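Local coordinates for protein probable mannosyltransferase KTR4 (Saccharomyces cerevisiae, PDB 5A07) that is a probable mannosyltransferase of the GT-A glycosyltransferase clan that holds guanosine-5'-diphosphate and a manganese ion in its lumenal part, at residues B[383-389]-B[401-407]; B[316-322]-B[354-359]; B[262-266]-B[301-305]. All coordinates share one frame; numbering follows the deposited sequence.

Contact 1 (B[383-389]-B[401-407])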
ATOM      1  N   PRO B 383      12.220  -2.855  -6.933  1.00 18.93           N
ATOM      2  CA  PRO B 383      13.254  -3.886  -6.777  1.00 18.56           C
ATOM      3  C   PRO B 383      12.997  -4.912  -5.654  1.00 17.33           C
ATOM      4  O   PRO B 383      13.937  -5.597  -5.230  1.00 19.05           O
ATOM      5  CB  PRO B 383      14.449  -3.066  -6.328  1.00 19.79           C
ATOM      6  CG  PRO B 383      13.872  -1.991  -5.474  1.00 18.16           C
ATOM      7  CD  PRO B 383      12.513  -1.685  -6.070  1.00 19.36           C
ATOM      8  N   TYR B 384      11.755  -5.097  -5.226  1.00 15.83           N
ATOM      9  CA  TYR B 384      11.505  -5.895  -4.008  1.00 15.51           C
ATOM     10  C   TYR B 384      10.552  -7.018  -4.260  1.00 16.60           C
ATOM     11  O   TYR B 384       9.623  -6.930  -5.097  1.00 14.12           O
ATOM     12  CB  TYR B 384      10.973  -4.969  -2.914  1.00 14.23           C
ATOM     13  CG  TYR B 384      11.887  -3.813  -2.506  1.00 15.59           C
ATOM     14  CD1 TYR B 384      13.120  -4.039  -1.967  1.00 18.04           C
ATOM     15  CD2 TYR B 384      11.499  -2.506  -2.681  1.00 16.80           C
ATOM     16  CE1 TYR B 384      13.954  -3.001  -1.672  1.00 19.42           C
ATOM     17  CE2 TYR B 384      12.289  -1.432  -2.322  1.00 17.66           C
ATOM     18  CZ  TYR B 384      13.510  -1.698  -1.802  1.00 18.18           C
ATOM     19  OH  TYR B 384      14.340  -0.708  -1.478  1.00 20.47           O
ATOM     20  N   THR B 385      10.731  -8.073  -3.471  1.00 15.89           N
ATOM     21  CA  THR B 385       9.950  -9.283  -3.623  1.00 16.03           C
ATOM     22  C   THR B 385       9.517  -9.825  -2.266  1.00 15.82           C
ATOM     23  O   THR B 385      10.329  -9.883  -1.338  1.00 16.45           O
ATOM     24  CB  THR B 385      10.781 -10.380  -4.306  1.00 16.88           C
ATOM     25  OG1 THR B 385      11.153  -9.945  -5.624  1.00 16.21           O
ATOM     26  CG2 THR B 385      10.014 -11.606  -4.496  1.00 19.62           C
ATOM     27  N   ASN B 386       8.232 -10.216  -2.159  1.00 15.34           N
ATOM     28  CA  ASN B 386       7.747 -11.055  -1.089  1.00 15.17           C
ATOM     29  C   ASN B 386       7.681 -12.481  -1.649  1.00 15.46           C
ATOM     30  O   ASN B 386       6.833 -12.762  -2.508  1.00 16.06           O
ATOM     31  CB  ASN B 386       6.340 -10.608  -0.657  1.00 14.52           C
ATOM     32  CG  ASN B 386       5.768 -11.503   0.411  1.00 15.89           C
ATOM     33  OD1 ASN B 386       6.386 -11.694   1.497  1.00 15.33           O
ATOM     34  ND2 ASN B 386       4.580 -12.042   0.148  1.00 18.14           N
ATOM     35  N   CYS B 387       8.537 -13.370  -1.158  1.00 16.07           N
ATOM     36  CA  CYS B 387       8.644 -14.730  -1.687  1.00 16.31           C
ATOM     37  C   CYS B 387       8.577 -15.734  -0.531  1.00 17.74           C
ATOM     38  O   CYS B 387       9.594 -15.929   0.153  1.00 16.27           O
ATOM     39  CB  CYS B 387       9.950 -14.900  -2.452  1.00 15.94           C
ATOM     40  SG  CYS B 387       9.974 -16.532  -3.284  1.00 20.44           S
ATOM     41  N   PRO B 388       7.381 -16.305  -0.251  1.00 16.07           N
ATOM     42  CA  PRO B 388       7.266 -17.143   0.943  1.00 16.43           C
ATOM     43  C   PRO B 388       7.822 -18.551   0.716  1.00 19.95           C
ATOM     44  O   PRO B 388       8.188 -18.898  -0.437  1.00 17.44           O
ATOM     45  CB  PRO B 388       5.747 -17.222   1.166  1.00 15.61           C
ATOM     46  CG  PRO B 388       5.172 -17.084  -0.233  1.00 17.17           C
ATOM     47  CD  PRO B 388       6.064 -16.129  -0.933  1.00 16.99           C
ATOM     48  N   THR B 389       7.786 -19.360   1.778  1.00 17.31           N
ATOM     49  CA  THR B 389       8.260 -20.705   1.750  1.00 19.28           C
ATOM     50  C   THR B 389       7.076 -21.673   1.844  1.00 20.27           C
ATOM     51  O   THR B 389       6.148 -21.451   2.643  1.00 19.19           O
ATOM     52  CB  THR B 389       9.205 -20.924   2.940  1.00 21.21           C
ATOM     53  OG1 THR B 389      10.388 -20.142   2.780  1.00 19.34           O
ATOM     54  CG2 THR B 389       9.587 -22.417   3.074  1.00 22.64           C
ATOM     55  N   CYS B 401      10.745 -17.244  -7.743  1.00 20.61           N
ATOM     56  CA  CYS B 401      11.335 -16.360  -6.792  1.00 21.33           C
ATOM     57  C   CYS B 401      12.099 -17.197  -5.744  1.00 21.04           C
ATOM     58  O   CYS B 401      11.759 -18.317  -5.503  1.00 21.12           O
ATOM     59  CB  CYS B 401      10.314 -15.410  -6.129  1.00 23.59           C
ATOM     60  SG  CYS B 401       9.014 -16.170  -5.110  1.00 23.32           S
ATOM     61  N   VAL B 402      13.136 -16.607  -5.185  1.00 21.31           N
ATOM     62  CA  VAL B 402      13.955 -17.207  -4.118  1.00 21.56           C
ATOM     63  C   VAL B 402      13.354 -16.854  -2.704  1.00 19.11           C
ATOM     64  O   VAL B 402      13.269 -15.700  -2.351  1.00 18.12           O
ATOM     65  CB  VAL B 402      15.361 -16.658  -4.229  1.00 22.54           C
ATOM     66  CG1 VAL B 402      16.229 -17.118  -3.060  1.00 23.56           C
ATOM     67  CG2 VAL B 402      15.925 -17.080  -5.587  1.00 26.33           C
ATOM     68  N   PRO B 403      12.955 -17.861  -1.943  1.00 20.19           N
ATOM     69  CA  PRO B 403      12.223 -17.633  -0.683  1.00 20.42           C
ATOM     70  C   PRO B 403      13.016 -16.793   0.241  1.00 20.07           C
ATOM     71  O   PRO B 403      14.224 -17.005   0.372  1.00 19.91           O
ATOM     72  CB  PRO B 403      12.049 -19.035  -0.131  1.00 22.89           C
ATOM     73  CG  PRO B 403      11.932 -19.881  -1.348  1.00 23.59           C
ATOM     74  CD  PRO B 403      12.924 -19.296  -2.355  1.00 21.73           C
ATOM     75  N   GLY B 404      12.387 -15.720   0.732  1.00 18.05           N
ATOM     76  CA  GLY B 404      12.962 -14.832   1.680  1.00 19.78           C
ATOM     77  C   GLY B 404      13.889 -13.793   1.130  1.00 19.34           C
ATOM     78  O   GLY B 404      14.376 -12.939   1.855  1.00 18.79           O
ATOM     79  N   LYS B 405      14.146 -13.825  -0.177  1.00 16.53           N
ATOM     80  CA  LYS B 405      15.011 -12.805  -0.733  1.00 18.80           C
ATOM     81  C   LYS B 405      14.253 -11.523  -1.120  1.00 18.43           C
ATOM     82  O   LYS B 405      13.627 -11.434  -2.184  1.00 20.69           O
ATOM     83  CB  LYS B 405      15.718 -13.409  -1.955  1.00 24.28           C
ATOM     84  CG  LYS B 405      16.852 -12.600  -2.538  1.00 27.62           C
ATOM     85  CD  LYS B 405      17.953 -12.518  -1.504  1.00 34.97           C
ATOM     86  CE  LYS B 405      19.226 -11.998  -2.178  1.00 43.26           C
ATOM     87  NZ  LYS B 405      20.268 -11.776  -1.149  1.00 43.67           N
ATOM     88  N   PHE B 406      14.333 -10.540  -0.248  1.00 15.48           N
ATOM     89  CA  PHE B 406      13.609  -9.309  -0.325  1.00 16.77           C
ATOM     90  C   PHE B 406      14.096  -8.498  -1.524  1.00 17.90           C
ATOM     91  O   PHE B 406      13.320  -7.860  -2.185  1.00 16.49           O
ATOM     92  CB  PHE B 406      13.870  -8.556   0.978  1.00 17.05           C
ATOM     93  CG  PHE B 406      13.444  -7.149   1.028  1.00 16.65           C
ATOM     94  CD1 PHE B 406      12.060  -6.802   1.028  1.00 17.76           C
ATOM     95  CD2 PHE B 406      14.352  -6.159   1.158  1.00 15.41           C
ATOM     96  CE1 PHE B 406      11.643  -5.505   1.132  1.00 15.60           C
ATOM     97  CE2 PHE B 406      13.929  -4.830   1.263  1.00 17.69           C
ATOM     98  CZ  PHE B 406      12.571  -4.512   1.309  1.00 17.02           C
ATOM     99  N   THR B 407      15.400  -8.517  -1.760  1.00 18.38           N
ATOM    100  CA  THR B 407      15.998  -7.770  -2.853  1.00 20.89           C
ATOM    101  C   THR B 407      17.385  -8.341  -3.194  1.00 23.97           C
ATOM    102  O   THR B 407      18.063  -8.870  -2.322  1.00 20.22           O
ATOM    103  CB  THR B 407      16.133  -6.281  -2.491  1.00 23.54           C
ATOM    104  OG1 THR B 407      16.619  -5.576  -3.630  1.00 27.98           O
ATOM    105  CG2 THR B 407      17.084  -6.037  -1.350  1.00 23.47           C
TER
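Tyr384 and Phe406 lie side by side with their side chains pointing the same way, and their rings form an offset stack with centroids 4.5 Å apart and planes inclined by 22°. The overlap is partial: Tyr384 CD1 sits over one face of the phenylalanine, displaced toward its rim, and reaches Phe406 CZ at 3.4 Å. The tyrosine has a second neighbour in Pro383, whose CG lies over the centre of one ring face, while Leu260 and Leu262 of strand 256-262 touch Phe406.

The carbonyl oxygen of Phe406 accepts the N-H of Thr385, with N and O 2.9 Å apart, and also receives a CA-H contact from Tyr384, whose CA is 3.2 Å from that O. Next to it, Thr407 turns OG1 anti to its own backbone N (chi1 -175°), which carries the hydroxyl to Pro383 O at 3.1 Å.

At the far end the chemistry becomes covalent. Cys387 SG and Cys401 SG are joined at 2.1 Å in a disulfide with a chi3 of 80°. Beyond it the type II turn from Val402 to Lys405 presents Gly404 N to Cys387 O at 2.9 Å, a bond in the carbonyl plane. Pro403 CB packs crosswise against the hydroxyl of Thr389, which itself bonds to Leu80 O.

A loop without regular structure is thus fastened to strand 384-386, an outermost strand of its small sheet, by a stack, three hydrogen bonds and a covalent link, and the disulfide would keep the turn tethered even if the weaker bonds opened.

Contact 2 (B[316-322]-B[354-359])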
ATOM      1  N   HIS B 316       5.861   2.618   5.417  1.00 18.53           N
ATOM      2  CA  HIS B 316       4.618   2.618   4.726  1.00 18.11           C
ATOM      3  C   HIS B 316       4.343   1.283   4.046  1.00 15.70           C
ATOM      4  O   HIS B 316       5.273   0.552   3.719  1.00 15.65           O
ATOM      5  CB  HIS B 316       4.579   3.790   3.718  1.00 18.72           C
ATOM      6  CG  HIS B 316       5.619   3.702   2.646  1.00 19.47           C
ATOM      7  ND1 HIS B 316       6.941   4.086   2.827  1.00 21.53           N
ATOM      8  CD2 HIS B 316       5.540   3.226   1.393  1.00 19.28           C
ATOM      9  CE1 HIS B 316       7.607   3.865   1.711  1.00 22.37           C
ATOM     10  NE2 HIS B 316       6.780   3.362   0.822  1.00 19.61           N
ATOM     11  N   PHE B 317       3.074   0.991   3.829  1.00 15.87           N
ATOM     12  CA  PHE B 317       2.697  -0.161   2.999  1.00 16.47           C
ATOM     13  C   PHE B 317       3.053   0.240   1.574  1.00 17.00           C
ATOM     14  O   PHE B 317       2.778   1.357   1.163  1.00 19.52           O
ATOM     15  CB  PHE B 317       1.220  -0.460   3.105  1.00 15.96           C
ATOM     16  CG  PHE B 317       0.755  -0.563   4.531  1.00 16.18           C
ATOM     17  CD1 PHE B 317       1.221  -1.605   5.322  1.00 16.67           C
ATOM     18  CD2 PHE B 317      -0.115   0.367   5.074  1.00 17.31           C
ATOM     19  CE1 PHE B 317       0.890  -1.672   6.681  1.00 17.93           C
ATOM     20  CE2 PHE B 317      -0.477   0.283   6.388  1.00 17.53           C
ATOM     21  CZ  PHE B 317       0.024  -0.733   7.184  1.00 16.71           C
ATOM     22  N   TRP B 318       3.606  -0.702   0.817  1.00 17.03           N
ATOM     23  CA  TRP B 318       4.042  -0.384  -0.542  1.00 15.79           C
ATOM     24  C   TRP B 318       2.925  -0.605  -1.519  1.00 16.13           C
ATOM     25  O   TRP B 318       2.714  -1.728  -2.040  1.00 18.32           O
ATOM     26  CB  TRP B 318       5.237  -1.238  -0.894  1.00 16.94           C
ATOM     27  CG  TRP B 318       6.118  -0.588  -1.981  1.00 16.29           C
ATOM     28  CD1 TRP B 318       6.327   0.729  -2.186  1.00 17.42           C
ATOM     29  CD2 TRP B 318       6.900  -1.286  -2.924  1.00 16.51           C
ATOM     30  NE1 TRP B 318       7.247   0.902  -3.242  1.00 18.32           N
ATOM     31  CE2 TRP B 318       7.598  -0.330  -3.696  1.00 18.01           C
ATOM     32  CE3 TRP B 318       7.051  -2.627  -3.235  1.00 16.58           C
ATOM     33  CZ2 TRP B 318       8.407  -0.695  -4.744  1.00 17.84           C
ATOM     34  CZ3 TRP B 318       7.926  -2.974  -4.253  1.00 17.35           C
ATOM     35  CH2 TRP B 318       8.594  -2.014  -4.966  1.00 17.47           C
ATOM     36  N   THR B 319       2.229   0.469  -1.776  1.00 16.29           N
ATOM     37  CA  THR B 319       0.884   0.422  -2.361  1.00 17.44           C
ATOM     38  C   THR B 319       0.780  -0.008  -3.836  1.00 16.40           C
ATOM     39  O   THR B 319      -0.318  -0.119  -4.343  1.00 15.19           O
ATOM     40  CB  THR B 319       0.188   1.808  -2.247  1.00 17.63           C
ATOM     41  OG1 THR B 319       1.034   2.785  -2.844  1.00 17.30           O
ATOM     42  CG2 THR B 319      -0.068   2.130  -0.736  1.00 18.51           C
ATOM     43  N   ASN B 320       1.883  -0.264  -4.551  1.00 16.47           N
ATOM     44  CA  ASN B 320       1.699  -0.797  -5.893  1.00 15.98           C
ATOM     45  C   ASN B 320       0.844  -2.048  -5.910  1.00 16.61           C
ATOM     46  O   ASN B 320       0.219  -2.369  -6.905  1.00 15.75           O
ATOM     47  CB  ASN B 320       3.011  -0.937  -6.655  1.00 16.90           C
ATOM     48  CG  ASN B 320       4.077  -1.745  -5.923  1.00 16.21           C
ATOM     49  OD1 ASN B 320       3.914  -2.922  -5.688  1.00 17.69           O
ATOM     50  ND2 ASN B 320       5.182  -1.120  -5.651  1.00 18.19           N
ATOM     51  N   PHE B 321       0.899  -2.816  -4.833  1.00 16.69           N
ATOM     52  CA  PHE B 321      -0.099  -3.859  -4.517  1.00 15.47           C
ATOM     53  C   PHE B 321      -0.877  -3.392  -3.307  1.00 16.12           C
ATOM     54  O   PHE B 321      -0.281  -2.954  -2.339  1.00 16.13           O
ATOM     55  CB  PHE B 321       0.614  -5.162  -4.123  1.00 15.02           C
ATOM     56  CG  PHE B 321      -0.312  -6.213  -3.488  1.00 15.17           C
ATOM     57  CD1 PHE B 321      -0.661  -6.134  -2.147  1.00 16.81           C
ATOM     58  CD2 PHE B 321      -0.857  -7.191  -4.225  1.00 17.24           C
ATOM     59  CE1 PHE B 321      -1.498  -7.082  -1.557  1.00 17.39           C
ATOM     60  CE2 PHE B 321      -1.699  -8.113  -3.676  1.00 17.14           C
ATOM     61  CZ  PHE B 321      -2.036  -8.069  -2.347  1.00 16.40           C
ATOM     62  N   GLU B 322      -2.196  -3.399  -3.359  1.00 16.01           N
ATOM     63  CA  GLU B 322      -2.961  -3.210  -2.119  1.00 16.07           C
ATOM     64  C   GLU B 322      -4.360  -3.826  -2.337  1.00 16.13           C
ATOM     65  O   GLU B 322      -4.883  -3.810  -3.472  1.00 15.86           O
ATOM     66  CB  GLU B 322      -2.984  -1.763  -1.660  1.00 17.50           C
ATOM     67  CG  GLU B 322      -3.533  -0.787  -2.681  1.00 18.99           C
ATOM     68  CD  GLU B 322      -3.525   0.670  -2.257  1.00 21.66           C
ATOM     69  OE1 GLU B 322      -3.341   1.057  -1.059  1.00 19.84           O
ATOM     70  OE2 GLU B 322      -3.760   1.478  -3.162  1.00 21.49           O
ATOM     71  N   ASP B 354       1.228   8.453  -2.588  1.00 20.63           N
ATOM     72  CA  ASP B 354       0.015   7.830  -2.074  1.00 20.30           C
ATOM     73  C   ASP B 354       0.313   6.810  -0.938  1.00 19.48           C
ATOM     74  O   ASP B 354      -0.490   6.633  -0.050  1.00 18.98           O
ATOM     75  CB  ASP B 354      -0.839   7.223  -3.141  1.00 20.70           C
ATOM     76  CG  ASP B 354      -0.139   6.091  -3.910  1.00 23.42           C
ATOM     77  OD1 ASP B 354       0.679   6.353  -4.786  1.00 30.37           O
ATOM     78  OD2 ASP B 354      -0.459   4.939  -3.608  1.00 30.55           O
ATOM     79  N   ALA B 355       1.463   6.158  -1.015  1.00 19.45           N
ATOM     80  CA  ALA B 355       1.836   5.123  -0.052  1.00 18.91           C
ATOM     81  C   ALA B 355       1.993   5.667   1.402  1.00 19.10           C
ATOM     82  O   ALA B 355       1.267   5.225   2.287  1.00 18.13           O
ATOM     83  CB  ALA B 355       3.048   4.386  -0.529  1.00 20.17           C
ATOM     84  N   PRO B 356       2.811   6.699   1.628  1.00 19.30           N
ATOM     85  CA  PRO B 356       2.835   7.242   3.007  1.00 19.72           C
ATOM     86  C   PRO B 356       1.546   7.845   3.483  1.00 20.58           C
ATOM     87  O   PRO B 356       1.184   7.734   4.649  1.00 19.82           O
ATOM     88  CB  PRO B 356       4.017   8.253   2.985  1.00 18.66           C
ATOM     89  CG  PRO B 356       4.208   8.577   1.510  1.00 19.44           C
ATOM     90  CD  PRO B 356       3.825   7.328   0.764  1.00 19.82           C
ATOM     91  N   VAL B 357       0.828   8.511   2.594  1.00 20.20           N
ATOM     92  CA  VAL B 357      -0.449   9.091   2.935  1.00 19.67           C
ATOM     93  C   VAL B 357      -1.470   8.070   3.320  1.00 19.08           C
ATOM     94  O   VAL B 357      -2.148   8.185   4.362  1.00 18.53           O
ATOM     95  CB  VAL B 357      -0.963   9.969   1.769  1.00 21.62           C
ATOM     96  CG1 VAL B 357      -2.423  10.404   1.955  1.00 21.08           C
ATOM     97  CG2 VAL B 357      -0.038  11.166   1.585  1.00 22.11           C
ATOM     98  N   ARG B 358      -1.656   7.052   2.481  1.00 18.34           N
ATOM     99  CA  ARG B 358      -2.581   5.948   2.838  1.00 19.20           C
ATOM    100  C   ARG B 358      -2.166   5.296   4.165  1.00 16.17           C
ATOM    101  O   ARG B 358      -3.029   4.965   5.005  1.00 18.62           O
ATOM    102  CB  ARG B 358      -2.554   4.872   1.708  1.00 19.88           C
ATOM    103  CG  ARG B 358      -3.417   3.662   1.962  1.00 20.37           C
ATOM    104  CD  ARG B 358      -4.690   3.737   1.183  1.00 19.70           C
ATOM    105  NE  ARG B 358      -4.450   3.534  -0.252  1.00 19.77           N
ATOM    106  CZ  ARG B 358      -4.694   4.436  -1.200  1.00 23.00           C
ATOM    107  NH1 ARG B 358      -5.236   5.637  -0.885  1.00 23.29           N
ATOM    108  NH2 ARG B 358      -4.462   4.121  -2.463  1.00 21.97           N
ATOM    109  N   SER B 359      -0.862   5.105   4.328  1.00 16.39           N
ATOM    110  CA  SER B 359      -0.294   4.353   5.466  1.00 17.33           C
ATOM    111  C   SER B 359      -0.454   5.141   6.789  1.00 18.75           C
ATOM    112  O   SER B 359      -0.808   4.554   7.803  1.00 17.22           O
ATOM    113  CB  SER B 359       1.188   4.045   5.252  1.00 19.39           C
ATOM    114  OG  SER B 359       1.360   3.218   4.115  1.00 17.15           O
TER
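The guanidinium of Arg358 and the carboxylate of Glu322 meet edge to edge, their planes only 24° apart, where helix 354-365 packs against the central mixed sheet of the GT-A fold. The grip is side-on: Arg358 NE reaches Glu322 OE1 at 2.8 Å in an almost straight bond, and Arg358 NH2 reaches Glu322 OE2 at 2.8 Å through the syn lone pair. Arginine and glutamate cross at about a right angle, the arginine chain bending at chi2 and chi3, which brings its NE edge to the carboxylate. Both carboxylate oxygens have further partners, Tyr256 OH on OE1 and, on OE2, Arg230, which also forms a salt bridge with Asp354 OD2; Tyr212 O and Tyr334 OH engage NH1 of Arg358, so this buried ion pair is held firmly in place.

The rings are met less squarely. His316 brings CD2 to 3.4 Å from Ala355 CB, while its ND1 bonds to Thr314 O. Phe317 lies obliquely to Ser359 OG.

Between the aromatic and the ionic ends stands Thr319. Its hydroxyl, lodged between the backbone N and the carbonyl carbon (chi1 55°), donates from OG1 to Asp354 OD2 at 2.7 Å, meeting the carboxylate from above its plane.

At the other end a serine relays the backbone bonding from strand to helix: Ser359 OG accepts Phe317 N at 2.8 Å and donates to Ala355 O at 2.7 Å, an oxygen that also takes the helical bond from Ser359 N.

Contact 3 (B[262-266]-B[301-305])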
ATOM      1  N   LEU B 262       7.899  -0.725   3.630  1.00 18.29           N
ATOM      2  CA  LEU B 262       9.140  -0.066   3.341  1.00 18.50           C
ATOM      3  C   LEU B 262       9.287   1.303   4.043  1.00 17.65           C
ATOM      4  O   LEU B 262       8.326   1.954   4.399  1.00 18.61           O
ATOM      5  CB  LEU B 262       9.264   0.252   1.814  1.00 18.46           C
ATOM      6  CG  LEU B 262       9.112  -0.868   0.773  1.00 22.56           C
ATOM      7  CD1 LEU B 262       9.284  -0.310  -0.654  1.00 21.51           C
ATOM      8  CD2 LEU B 262      10.115  -1.953   1.048  1.00 22.80           C
ATOM      9  N   TYR B 263      10.512   1.732   4.094  1.00 17.30           N
ATOM     10  CA  TYR B 263      10.867   3.096   4.414  1.00 18.14           C
ATOM     11  C   TYR B 263      10.695   3.920   3.121  1.00 21.65           C
ATOM     12  O   TYR B 263      10.909   3.420   2.023  1.00 21.00           O
ATOM     13  CB  TYR B 263      12.284   3.203   4.914  1.00 18.16           C
ATOM     14  CG  TYR B 263      12.447   2.682   6.309  1.00 18.29           C
ATOM     15  CD1 TYR B 263      12.601   1.307   6.549  1.00 18.50           C
ATOM     16  CD2 TYR B 263      12.377   3.517   7.387  1.00 21.05           C
ATOM     17  CE1 TYR B 263      12.720   0.806   7.859  1.00 18.90           C
ATOM     18  CE2 TYR B 263      12.455   3.020   8.726  1.00 21.80           C
ATOM     19  CZ  TYR B 263      12.644   1.656   8.942  1.00 20.17           C
ATOM     20  OH  TYR B 263      12.694   1.149  10.241  1.00 20.70           O
ATOM     21  N   ASP B 264      10.411   5.189   3.289  1.00 21.22           N
ATOM     22  CA  ASP B 264      10.340   6.080   2.185  1.00 26.37           C
ATOM     23  C   ASP B 264      11.550   7.027   2.153  1.00 30.30           C
ATOM     24  O   ASP B 264      12.307   7.140   3.077  1.00 27.00           O
ATOM     25  CB  ASP B 264       9.049   6.897   2.265  1.00 24.30           C
ATOM     26  CG  ASP B 264       8.436   7.206   0.851  1.00 28.90           C
ATOM     27  OD1 ASP B 264       9.153   7.241  -0.138  1.00 26.49           O
ATOM     28  OD2 ASP B 264       7.251   7.434   0.742  1.00 27.80           O
ATOM     29  N   SER B 265      11.663   7.732   1.032  1.00 30.12           N
ATOM     30  CA  SER B 265      12.640   8.787   0.854  1.00 31.49           C
ATOM     31  C   SER B 265      12.176  10.018   1.608  1.00 25.47           C
ATOM     32  O   SER B 265      11.136  10.643   1.263  1.00 25.93           O
ATOM     33  CB  SER B 265      12.761   9.063  -0.664  1.00 36.09           C
ATOM     34  OG  SER B 265      13.482  10.250  -0.815  1.00 40.51           O
ATOM     35  N   PRO B 266      12.877  10.363   2.725  1.00 26.50           N
ATOM     36  CA  PRO B 266      12.340  11.409   3.606  1.00 26.26           C
ATOM     37  C   PRO B 266      12.193  12.796   2.898  1.00 28.90           C
ATOM     38  O   PRO B 266      11.333  13.560   3.224  1.00 23.29           O
ATOM     39  CB  PRO B 266      13.371  11.526   4.728  1.00 26.61           C
ATOM     40  CG  PRO B 266      14.284  10.371   4.572  1.00 28.94           C
ATOM     41  CD  PRO B 266      14.125   9.768   3.221  1.00 27.38           C
ATOM     42  N   GLN B 301      16.183   1.747  12.994  1.00 21.19           N
ATOM     43  CA  GLN B 301      16.884   1.255  11.869  1.00 19.47           C
ATOM     44  C   GLN B 301      17.387   2.369  10.990  1.00 20.27           C
ATOM     45  O   GLN B 301      18.504   2.252  10.508  1.00 22.38           O
ATOM     46  CB  GLN B 301      15.987   0.357  11.009  1.00 21.01           C
ATOM     47  CG  GLN B 301      16.712  -0.326   9.870  1.00 21.37           C
ATOM     48  CD  GLN B 301      15.825  -1.406   9.227  1.00 23.50           C
ATOM     49  OE1 GLN B 301      15.552  -2.449   9.826  1.00 26.23           O
ATOM     50  NE2 GLN B 301      15.380  -1.157   8.011  1.00 21.40           N
ATOM     51  N   ASN B 302      16.573   3.385  10.754  1.00 20.48           N
ATOM     52  CA  ASN B 302      16.903   4.573   9.930  1.00 22.79           C
ATOM     53  C   ASN B 302      16.622   5.860  10.703  1.00 22.61           C
ATOM     54  O   ASN B 302      15.702   6.616  10.388  1.00 22.72           O
ATOM     55  CB  ASN B 302      16.096   4.604   8.632  1.00 25.00           C
ATOM     56  CG  ASN B 302      16.494   3.531   7.707  1.00 24.58           C
ATOM     57  OD1 ASN B 302      17.662   3.394   7.371  1.00 26.84           O
ATOM     58  ND2 ASN B 302      15.587   2.686   7.387  1.00 24.98           N
ATOM     59  N   PRO B 303      17.488   6.163  11.704  1.00 23.13           N
ATOM     60  CA  PRO B 303      17.262   7.315  12.550  1.00 25.13           C
ATOM     61  C   PRO B 303      17.302   8.640  11.780  1.00 24.15           C
ATOM     62  O   PRO B 303      16.636   9.606  12.183  1.00 26.53           O
ATOM     63  CB  PRO B 303      18.423   7.240  13.573  1.00 25.05           C
ATOM     64  CG  PRO B 303      19.393   6.255  13.038  1.00 24.92           C
ATOM     65  CD  PRO B 303      18.580   5.311  12.204  1.00 25.08           C
ATOM     66  N   LYS B 304      18.034   8.680  10.703  1.00 26.06           N
ATOM     67  CA  LYS B 304      18.090   9.940   9.918  1.00 27.50           C
ATOM     68  C   LYS B 304      16.805  10.223   9.240  1.00 28.17           C
ATOM     69  O   LYS B 304      16.450  11.395   9.042  1.00 25.87           O
ATOM     70  CB  LYS B 304      19.154   9.870   8.846  1.00 32.97           C
ATOM     71  CG  LYS B 304      20.557   9.680   9.355  1.00 39.59           C
ATOM     72  CD  LYS B 304      21.409   9.182   8.188  1.00 48.29           C
ATOM     73  CE  LYS B 304      22.307  10.254   7.630  1.00 56.65           C
ATOM     74  NZ  LYS B 304      23.688   9.866   8.039  1.00 66.70           N
ATOM     75  N   ASN B 305      16.043   9.156   8.890  1.00 26.38           N
ATOM     76  CA  ASN B 305      14.647   9.394   8.361  1.00 27.65           C
ATOM     77  C   ASN B 305      13.741  10.059   9.360  1.00 25.62           C
ATOM     78  O   ASN B 305      12.977  10.974   9.051  1.00 26.80           O
ATOM     79  CB  ASN B 305      13.950   8.079   7.888  1.00 27.42           C
ATOM     80  CG  ASN B 305      14.548   7.504   6.626  1.00 26.14           C
ATOM     81  OD1 ASN B 305      13.856   6.894   5.745  1.00 28.38           O
ATOM     82  ND2 ASN B 305      15.805   7.593   6.541  1.00 25.86           N
TER
HETATM   83  O   HOH W   1      13.752   2.958  11.949  1.00 23.20           O
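A water joins Tyr263 to the residue before helix 303-308: it lies 2.7 Å from Tyr263 OH and accepts the backbone N-H of Asn302, whose N is 3.1 Å away. It thereby bridges the phenol end of the tyrosine and the start of the helix.

Around that bridge two amide side chains approach the tyrosine ring. Asn302 stands over one face, its ND2 3.1 Å above the ring centre and its amide plane nearly perpendicular to the ring, at 84°. Although Asn302 occupies the N-cap position, its side chain makes no capping bond, and its amide instead lies over the tyrosine while ND2 bonds to Asn414 O.

Gln301 comes in at a slant. Its CB lies 3.5 Å from Tyr263 OH. From there the chain runs out extended, with CG set anti to the backbone N (chi1 -174°), and brings Gln301 NE2 to 3.3 Å from Tyr263 CE1. This amide is anchored at both ends: NE2 donates to the carbonyls of Asn414 and Asn416, and OE1 takes a bond from Asn72. The tyrosine is therefore packed against amides whose nitrogens are already engaged, which should limit their freedom to turn.

Farther along, the side chain of Asn305 packs on the ring of Pro266. The loop braces itself locally there, Asp264 OD1 accepting Ser265 N at 2.8 Å, and the backbone N of Asp264 bonds to Thr314.

An aromatic side chain from segment 262-266 is thus set against the N-terminal residues of a short helix, packing the N-cap position of helix 303-308 against the segment that follows strand 256-262 of the central GT-A sheet.

Contact 2 is the core of the three, its centre about 3 Å from the centre of the chain, against about 17 Å for the centres of contacts 1 and 3, which are only partly buried. The chemistry differs with place: shared charges in the middle, a disulfide and a ring stack in contact 1, and a water with anchored amides in contact 3. Leu262 of contact 3 ties them together, since its O probably accepts His316 N of contact 2 while its side chain packs on Tyr384 and Phe406 of contact 1. Contacts 2 and 3 each include an end of paired strands of the central sheet, while contact 1 fastens a loop to the small antiparallel sheet.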